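PDB 5YU3: lysine cyclodeaminase from Streptomyces pristinaespiralis, which catalyses the NAD-dependent cyclising deamination of L-lysine, probably to L-pipecolic acid, and also recognises L-ornithine and L-2,4-diaminobutyric acid. Local coordinates for residues G41-E53 with G60-D72. Numbering follows the deposited sequence.
Sequences GERHLSPLRGGLE and GIWEWMPHREPGD. With PRO (proline), chain G.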
ATOM      1  N   GLY A  41      -5.182 -25.761   2.135  1.00 28.41           N
ATOM      2  CA  GLY A  41      -5.152 -25.081   3.415  1.00 29.00           C
ATOM      3  C   GLY A  41      -3.776 -24.855   3.990  1.00 33.08           C
ATOM      4  O   GLY A  41      -3.668 -24.474   5.160  1.00 35.87           O
ATOM      5  N   GLU A  42      -2.714 -25.086   3.209  1.00 28.53           N
ATOM      6  CA  GLU A  42      -1.354 -24.812   3.659  1.00 27.44           C
ATOM      7  C   GLU A  42      -0.979 -23.344   3.518  1.00 32.08           C
ATOM      8  O   GLU A  42      -0.037 -22.891   4.178  1.00 30.61           O
ATOM      9  CB  GLU A  42      -0.355 -25.668   2.877  1.00 29.38           C
ATOM     10  CG  GLU A  42      -0.565 -27.160   3.045  1.00 32.47           C
ATOM     11  CD  GLU A  42       0.126 -27.975   1.976  1.00 37.21           C
ATOM     12  OE1 GLU A  42       0.730 -27.376   1.064  1.00 42.17           O
ATOM     13  OE2 GLU A  42       0.063 -29.218   2.046  1.00 45.08           O
ATOM     14  N   ARG A  43      -1.671 -22.614   2.648  1.00 31.05           N
ATOM     15  CA  ARG A  43      -1.506 -21.180   2.473  1.00 28.08           C
ATOM     16  C   ARG A  43      -2.895 -20.576   2.352  1.00 30.10           C
ATOM     17  O   ARG A  43      -3.897 -21.290   2.285  1.00 27.25           O
ATOM     18  CB  ARG A  43      -0.655 -20.846   1.242  1.00 28.41           C
ATOM     19  CG  ARG A  43       0.815 -21.155   1.402  1.00 33.84           C
ATOM     20  CD  ARG A  43       1.586 -20.819   0.145  1.00 35.04           C
ATOM     21  NE  ARG A  43       2.870 -21.509   0.130  1.00 43.94           N
ATOM     22  CZ  ARG A  43       3.983 -21.016   0.659  1.00 43.40           C
ATOM     23  NH1 ARG A  43       3.966 -19.825   1.232  1.00 47.35           N
ATOM     24  NH2 ARG A  43       5.113 -21.708   0.615  1.00 44.22           N
ATOM     25  N   HIS A  44      -2.965 -19.249   2.303  1.00 28.75           N
ATOM     26  CA  HIS A  44      -4.261 -18.596   2.380  1.00 28.62           C
ATOM     27  C   HIS A  44      -4.377 -17.495   1.341  1.00 27.64           C
ATOM     28  O   HIS A  44      -3.391 -16.836   0.999  1.00 23.18           O
ATOM     29  CB  HIS A  44      -4.491 -18.066   3.799  1.00 31.22           C
ATOM     30  CG  HIS A  44      -4.329 -19.125   4.843  1.00 34.43           C
ATOM     31  ND1 HIS A  44      -5.286 -20.092   5.072  1.00 41.15           N
ATOM     32  CD2 HIS A  44      -3.298 -19.416   5.671  1.00 39.51           C
ATOM     33  CE1 HIS A  44      -4.866 -20.911   6.019  1.00 39.38           C
ATOM     34  NE2 HIS A  44      -3.660 -20.527   6.395  1.00 40.98           N
ATOM     35  N   LEU A  45      -5.597 -17.321   0.831  1.00 22.46           N
ATOM     36  CA  LEU A  45      -5.893 -16.228  -0.084  1.00 20.39           C
ATOM     37  C   LEU A  45      -5.482 -14.903   0.529  1.00 21.03           C
ATOM     38  O   LEU A  45      -5.653 -14.680   1.730  1.00 21.11           O
ATOM     39  CB  LEU A  45      -7.388 -16.176  -0.410  1.00 24.22           C
ATOM     40  CG  LEU A  45      -7.995 -17.054  -1.494  1.00 27.39           C
ATOM     41  CD1 LEU A  45      -9.484 -16.723  -1.584  1.00 20.81           C
ATOM     42  CD2 LEU A  45      -7.295 -16.828  -2.834  1.00 18.46           C
ATOM     43  N   SER A  46      -4.952 -14.020  -0.315  1.00 18.92           N
ATOM     44  CA  SER A  46      -4.616 -12.671   0.111  1.00 19.46           C
ATOM     45  C   SER A  46      -5.876 -11.928   0.552  1.00 24.06           C
ATOM     46  O   SER A  46      -6.973 -12.193   0.052  1.00 22.45           O
ATOM     47  CB  SER A  46      -3.931 -11.924  -1.031  1.00 18.97           C
ATOM     48  OG  SER A  46      -2.973 -12.778  -1.643  1.00 16.15           O
ATOM     49  N   PRO A  47      -5.757 -10.994   1.491  1.00 22.10           N
ATOM     50  CA  PRO A  47      -6.912 -10.162   1.833  1.00 26.61           C
ATOM     51  C   PRO A  47      -7.377  -9.375   0.620  1.00 27.34           C
ATOM     52  O   PRO A  47      -6.653  -9.219  -0.366  1.00 24.19           O
ATOM     53  CB  PRO A  47      -6.378  -9.240   2.931  1.00 27.78           C
ATOM     54  CG  PRO A  47      -4.783  -9.378   2.763  1.00 25.51           C
ATOM     55  CD  PRO A  47      -4.568 -10.592   2.326  1.00 23.30           C
ATOM     56  N   LEU A  48      -8.616  -8.890   0.689  1.00 25.75           N
ATOM     57  CA  LEU A  48      -9.136  -8.032  -0.367  1.00 25.26           C
ATOM     58  C   LEU A  48      -8.199  -6.858  -0.591  1.00 26.57           C
ATOM     59  O   LEU A  48      -7.697  -6.258   0.360  1.00 28.06           O
ATOM     60  CB  LEU A  48     -10.525  -7.500  -0.002  1.00 27.34           C
ATOM     61  CG  LEU A  48     -11.734  -8.425  -0.038  1.00 36.46           C
ATOM     62  CD1 LEU A  48     -12.982  -7.645   0.386  1.00 37.11           C
ATOM     63  CD2 LEU A  48     -11.901  -8.995  -1.426  1.00 33.17           C
ATOM     64  N   ARG A  49      -7.962  -6.525  -1.854  1.00 25.34           N
ATOM     65  CA  ARG A  49      -7.177  -5.334  -2.117  1.00 22.73           C
ATOM     66  C   ARG A  49      -8.018  -4.082  -1.871  1.00 24.57           C
ATOM     67  O   ARG A  49      -9.233  -4.143  -1.651  1.00 22.86           O
ATOM     68  CB  ARG A  49      -6.640  -5.354  -3.550  1.00 23.90           C
ATOM     69  CG  ARG A  49      -7.714  -5.386  -4.614  1.00 23.04           C
ATOM     70  CD  ARG A  49      -7.117  -5.238  -6.012  1.00 24.61           C
ATOM     71  NE  ARG A  49      -8.104  -5.514  -7.057  1.00 23.96           N
ATOM     72  CZ  ARG A  49      -7.984  -6.479  -7.965  1.00 23.27           C
ATOM     73  NH1 ARG A  49      -6.910  -7.250  -7.968  1.00 27.39           N
ATOM     74  NH2 ARG A  49      -8.936  -6.664  -8.878  1.00 24.10           N
ATOM     75  N   GLY A  50      -7.355  -2.922  -1.907  1.00 21.10           N
ATOM     76  CA  GLY A  50      -8.043  -1.654  -1.818  1.00 21.15           C
ATOM     77  C   GLY A  50      -7.558  -0.718  -2.910  1.00 21.50           C
ATOM     78  O   GLY A  50      -6.547  -0.979  -3.573  1.00 20.20           O
ATOM     79  N   GLY A  51      -8.289   0.376  -3.095  1.00 20.36           N
ATOM     80  CA  GLY A  51      -7.902   1.291  -4.155  1.00 20.75           C
ATOM     81  C   GLY A  51      -8.586   2.636  -4.059  1.00 22.76           C
ATOM     82  O   GLY A  51      -9.520   2.840  -3.275  1.00 23.11           O
ATOM     83  N   LEU A  52      -8.089   3.554  -4.886  1.00 21.01           N
ATOM     84  CA  LEU A  52      -8.596   4.916  -5.015  1.00 24.52           C
ATOM     85  C   LEU A  52      -9.054   5.126  -6.450  1.00 25.66           C
ATOM     86  O   LEU A  52      -8.244   5.016  -7.376  1.00 23.99           O
ATOM     87  CB  LEU A  52      -7.510   5.943  -4.670  1.00 24.53           C
ATOM     88  CG  LEU A  52      -6.950   5.978  -3.246  1.00 25.65           C
ATOM     89  CD1 LEU A  52      -5.545   6.566  -3.227  1.00 27.92           C
ATOM     90  CD2 LEU A  52      -7.867   6.783  -2.354  1.00 35.39           C
ATOM     91  N   GLU A  53     -10.323   5.484  -6.633  1.00 21.35           N
ATOM     92  CA  GLU A  53     -10.822   5.789  -7.969  1.00 22.97           C
ATOM     93  C   GLU A  53     -10.319   7.147  -8.445  1.00 23.33           C
ATOM     94  O   GLU A  53     -10.177   8.086  -7.656  1.00 25.55           O
ATOM     95  CB  GLU A  53     -12.354   5.766  -7.983  1.00 27.05           C
ATOM     96  CG  GLU A  53     -12.927   4.359  -7.886  1.00 29.71           C
ATOM     97  CD  GLU A  53     -14.421   4.305  -8.168  1.00 40.88           C
ATOM     98  OE1 GLU A  53     -14.950   3.180  -8.292  1.00 41.41           O
ATOM     99  OE2 GLU A  53     -15.056   5.381  -8.267  1.00 40.54           O
ATOM    100  N   GLY A  60     -10.289   5.565 -13.910  1.00 18.92           N
ATOM    101  CA  GLY A  60      -9.328   4.517 -13.638  1.00 19.71           C
ATOM    102  C   GLY A  60      -9.229   4.300 -12.142  1.00 20.21           C
ATOM    103  O   GLY A  60     -10.052   4.835 -11.384  1.00 21.05           O
ATOM    104  N   ILE A  61      -8.252   3.518 -11.693  1.00 16.85           N
ATOM    105  CA  ILE A  61      -8.147   3.197 -10.275  1.00 17.59           C
ATOM    106  C   ILE A  61      -6.692   2.886  -9.964  1.00 17.09           C
ATOM    107  O   ILE A  61      -5.935   2.444 -10.828  1.00 20.14           O
ATOM    108  CB  ILE A  61      -9.095   2.030  -9.880  1.00 20.12           C
ATOM    109  CG1 ILE A  61      -9.226   1.923  -8.352  1.00 22.51           C
ATOM    110  CG2 ILE A  61      -8.653   0.698 -10.496  1.00 18.71           C
ATOM    111  CD1 ILE A  61     -10.341   0.980  -7.889  1.00 21.60           C
ATOM    112  N   TRP A  62      -6.296   3.155  -8.729  1.00 17.92           N
ATOM    113  CA  TRP A  62      -4.946   2.879  -8.265  1.00 18.16           C
ATOM    114  C   TRP A  62      -5.071   2.064  -6.988  1.00 19.77           C
ATOM    115  O   TRP A  62      -5.784   2.470  -6.063  1.00 18.01           O
ATOM    116  CB  TRP A  62      -4.170   4.186  -8.035  1.00 18.38           C
ATOM    117  CG  TRP A  62      -2.748   3.961  -7.682  1.00 16.95           C
ATOM    118  CD1 TRP A  62      -1.700   3.805  -8.547  1.00 18.21           C
ATOM    119  CD2 TRP A  62      -2.206   3.846  -6.364  1.00 18.51           C
ATOM    120  NE1 TRP A  62      -0.534   3.597  -7.840  1.00 20.73           N
ATOM    121  CE2 TRP A  62      -0.818   3.622  -6.500  1.00 18.39           C
ATOM    122  CE3 TRP A  62      -2.756   3.916  -5.081  1.00 20.73           C
ATOM    123  CZ2 TRP A  62       0.025   3.469  -5.397  1.00 19.63           C
ATOM    124  CZ3 TRP A  62      -1.913   3.761  -3.988  1.00 20.65           C
ATOM    125  CH2 TRP A  62      -0.545   3.537  -4.154  1.00 18.11           C
ATOM    126  N   GLU A  63      -4.416   0.909  -6.949  1.00 15.58           N
ATOM    127  CA  GLU A  63      -4.700  -0.085  -5.924  1.00 18.54           C
ATOM    128  C   GLU A  63      -3.442  -0.525  -5.190  1.00 17.25           C
ATOM    129  O   GLU A  63      -2.325  -0.457  -5.710  1.00 19.42           O
ATOM    130  CB  GLU A  63      -5.395  -1.314  -6.528  1.00 19.33           C
ATOM    131  CG  GLU A  63      -6.754  -0.981  -7.125  1.00 18.07           C
ATOM    132  CD  GLU A  63      -7.379  -2.146  -7.873  1.00 26.22           C
ATOM    133  OE1 GLU A  63      -6.720  -2.719  -8.761  1.00 24.57           O
ATOM    134  OE2 GLU A  63      -8.532  -2.498  -7.567  1.00 26.19           O
ATOM    135  N   TRP A  64      -3.662  -1.012  -3.966  1.00 17.26           N
ATOM    136  CA  TRP A  64      -2.641  -1.637  -3.144  1.00 15.70           C
ATOM    137  C   TRP A  64      -3.066  -3.071  -2.856  1.00 21.56           C
ATOM    138  O   TRP A  64      -4.234  -3.333  -2.549  1.00 19.96           O
ATOM    139  CB  TRP A  64      -2.416  -0.854  -1.836  1.00 17.81           C
ATOM    140  CG  TRP A  64      -3.686  -0.465  -1.120  1.00 17.41           C
ATOM    141  CD1 TRP A  64      -4.342  -1.193  -0.166  1.00 21.92           C
ATOM    142  CD2 TRP A  64      -4.451   0.731  -1.306  1.00 19.48           C
ATOM    143  NE1 TRP A  64      -5.467  -0.522   0.256  1.00 18.80           N
ATOM    144  CE2 TRP A  64      -5.551   0.666  -0.420  1.00 18.32           C
ATOM    145  CE3 TRP A  64      -4.310   1.860  -2.128  1.00 18.59           C
ATOM    146  CZ2 TRP A  64      -6.516   1.676  -0.342  1.00 20.33           C
ATOM    147  CZ3 TRP A  64      -5.273   2.875  -2.034  1.00 19.61           C
ATOM    148  CH2 TRP A  64      -6.356   2.767  -1.151  1.00 20.62           C
ATOM    149  N   MET A  65      -2.119  -4.000  -2.983  1.00 16.58           N
ATOM    150  CA  MET A  65      -2.379  -5.436  -2.910  1.00 18.17           C
ATOM    151  C   MET A  65      -1.334  -6.093  -2.014  1.00 16.97           C
ATOM    152  O   MET A  65      -0.239  -6.454  -2.474  1.00 15.52           O
ATOM    153  CB  MET A  65      -2.377  -6.060  -4.308  1.00 18.35           C
ATOM    154  CG  MET A  65      -3.302  -5.342  -5.278  1.00 20.20           C
ATOM    155  SD  MET A  65      -3.228  -5.912  -6.989  1.00 19.61           S
ATOM    156  CE  MET A  65      -3.482  -7.681  -6.806  1.00 16.89           C
ATOM    157  N   PRO A  66      -1.639  -6.277  -0.728  1.00 16.64           N
ATOM    158  CA  PRO A  66      -0.708  -6.948   0.182  1.00 17.79           C
ATOM    159  C   PRO A  66      -0.903  -8.453   0.263  1.00 18.48           C
ATOM    160  O   PRO A  66      -2.009  -8.981   0.121  1.00 17.26           O
ATOM    161  CB  PRO A  66      -1.033  -6.292   1.530  1.00 17.69           C
ATOM    162  CG  PRO A  66      -2.594  -5.955   1.338  1.00 21.92           C
ATOM    163  CD  PRO A  66      -2.752  -5.633   0.078  1.00 19.93           C
ATOM    164  N   HIS A  67       0.208  -9.152   0.497  1.00 16.00           N
ATOM    165  CA  HIS A  67       0.163 -10.566   0.843  1.00 16.29           C
ATOM    166  C   HIS A  67       1.264 -10.887   1.842  1.00 18.56           C
ATOM    167  O   HIS A  67       2.438 -10.593   1.593  1.00 20.64           O
ATOM    168  CB  HIS A  67       0.315 -11.481  -0.375  1.00 18.81           C
ATOM    169  CG  HIS A  67       0.223 -12.934  -0.023  1.00 19.34           C
ATOM    170  ND1 HIS A  67      -0.981 -13.597   0.064  1.00 18.83           N
ATOM    171  CD2 HIS A  67       1.175 -13.836   0.315  1.00 21.04           C
ATOM    172  CE1 HIS A  67      -0.768 -14.849   0.423  1.00 21.29           C
ATOM    173  NE2 HIS A  67       0.533 -15.019   0.588  1.00 20.96           N
ATOM    174  N   ARG A  68       0.896 -11.534   2.943  1.00 18.18           N
ATOM    175  CA  ARG A  68       1.836 -11.823   4.015  1.00 18.80           C
ATOM    176  C   ARG A  68       2.135 -13.314   4.069  1.00 23.72           C
ATOM    177  O   ARG A  68       1.218 -14.144   4.034  1.00 22.93           O
ATOM    178  CB  ARG A  68       1.293 -11.341   5.366  1.00 18.47           C
ATOM    179  CG  ARG A  68       2.194 -11.727   6.549  1.00 19.94           C
ATOM    180  CD  ARG A  68       1.859 -10.935   7.819  1.00 22.58           C
ATOM    181  NE  ARG A  68       2.714 -11.359   8.928  1.00 21.37           N
ATOM    182  CZ  ARG A  68       2.320 -12.157   9.919  1.00 23.57           C
ATOM    183  NH1 ARG A  68       1.069 -12.616   9.961  1.00 24.05           N
ATOM    184  NH2 ARG A  68       3.180 -12.503  10.869  1.00 21.40           N
ATOM    185  N   GLU A  69       3.422 -13.646   4.147  1.00 22.99           N
ATOM    186  CA  GLU A  69       3.872 -14.991   4.478  1.00 26.89           C
ATOM    187  C   GLU A  69       4.401 -14.960   5.907  1.00 25.35           C
ATOM    188  O   GLU A  69       5.530 -14.502   6.139  1.00 22.67           O
ATOM    189  CB  GLU A  69       4.952 -15.457   3.495  1.00 26.81           C
ATOM    190  CG  GLU A  69       4.353 -15.866   2.137  1.00 34.52           C
ATOM    191  CD  GLU A  69       3.439 -17.078   2.260  1.00 37.61           C
ATOM    192  OE1 GLU A  69       3.865 -18.051   2.922  1.00 43.41           O
ATOM    193  OE2 GLU A  69       2.301 -17.064   1.719  1.00 38.97           O
ATOM    194  N   PRO A  70       3.619 -15.408   6.892  1.00 24.32           N
ATOM    195  CA  PRO A  70       3.942 -15.139   8.302  1.00 24.20           C
ATOM    196  C   PRO A  70       5.317 -15.642   8.704  1.00 24.05           C
ATOM    197  O   PRO A  70       5.698 -16.778   8.407  1.00 23.18           O
ATOM    198  CB  PRO A  70       2.828 -15.862   9.058  1.00 23.23           C
ATOM    199  CG  PRO A  70       1.651 -15.903   7.957  1.00 27.57           C
ATOM    200  CD  PRO A  70       2.236 -16.000   6.796  1.00 27.44           C
ATOM    201  N   GLY A  71       6.072 -14.772   9.379  1.00 22.35           N
ATOM    202  CA  GLY A  71       7.424 -15.075   9.790  1.00 22.44           C
ATOM    203  C   GLY A  71       8.473 -14.873   8.721  1.00 27.75           C
ATOM    204  O   GLY A  71       9.671 -14.931   9.033  1.00 26.34           O
ATOM    205  N   ASP A  72       8.071 -14.636   7.475  1.00 23.71           N
ATOM    206  CA  ASP A  72       9.016 -14.519   6.373  1.00 21.56           C
ATOM    207  C   ASP A  72       9.012 -13.104   5.820  1.00 21.90           C
ATOM    208  O   ASP A  72       9.914 -12.317   6.110  1.00 21.79           O
ATOM    209  CB  ASP A  72       8.683 -15.511   5.258  1.00 26.80           C
ATOM    210  CG  ASP A  72       8.909 -16.952   5.673  1.00 37.75           C
ATOM    211  OD1 ASP A  72       8.432 -17.854   4.950  1.00 45.75           O
ATOM    212  OD2 ASP A  72       9.571 -17.184   6.712  1.00 38.55           O
TER
HETATM  213  N   PRO G 403      -6.186  -5.848 -11.389  1.00 27.81           N
HETATM  214  CA  PRO G 403      -4.671  -5.637 -11.685  1.00 32.93           C
HETATM  215  C   PRO G 403      -3.810  -6.583 -10.803  1.00 24.76           C
HETATM  216  O   PRO G 403      -2.615  -6.242 -10.734  1.00 24.80           O
HETATM  217  CB  PRO G 403      -4.495  -4.396 -11.428  1.00 27.65           C
HETATM  218  CG  PRO G 403      -5.870  -3.714 -11.931  1.00 30.30           C
HETATM  219  CD  PRO G 403      -6.726  -4.671 -12.096  1.00 26.46           C
HETATM  220  OXT PRO G 403      -4.251  -7.644 -10.232  1.00 20.56           O
HETATM  221  O   HOH W   1      -0.448 -17.929   3.435  1.00 30.74           O
HETATM  222  O   HOH W   2      -4.353  -8.083  -1.194  1.00 18.20           O
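The indole of Trp64 lies flat against the backbone of Gly50 and Gly51, showing how a glycine, here Gly50, makes room for an aromatic ring from the next strand. Its CG takes the position between backbone N and carbonyl carbon (chi1 47°), turning the ring back over the neighbouring strand; Gly51 offers N and CA to the ring face, whereas a side chain there would collide with Glu63 CG. Leu52 CG meets the ring edge at CZ3. A leucine in place of Trp64 would probably leave the two glycines without their flat cover and weaken packing against Trp64 of the second subunit. Antiparallel bonds such as Leu52 N to Trp62 O (2.8 Å) join consecutive strands 50-54 and 60-69 as a beta hairpin. Glu63, on the opposite face from Trp64, forms a salt bridge from OE2 to Arg49 NE (3.1 Å); Glu264 and Thr302 O also hold Arg49, and Arg49, Glu63 and Met65 line the bound proline's pocket. Against this close packing, the loop before Gly50 draws away from strand 60-69, and a water bridges Pro47 O and Pro66 O. Beyond it Ser46 OG and His67 ND1 share a hydrogen bond (2.7 Å), His67 NE2 hydrogen-bonds Glu69 OE2, and Arg43 NH1 salt-bridges Glu69 OE1, both residues partly exposed.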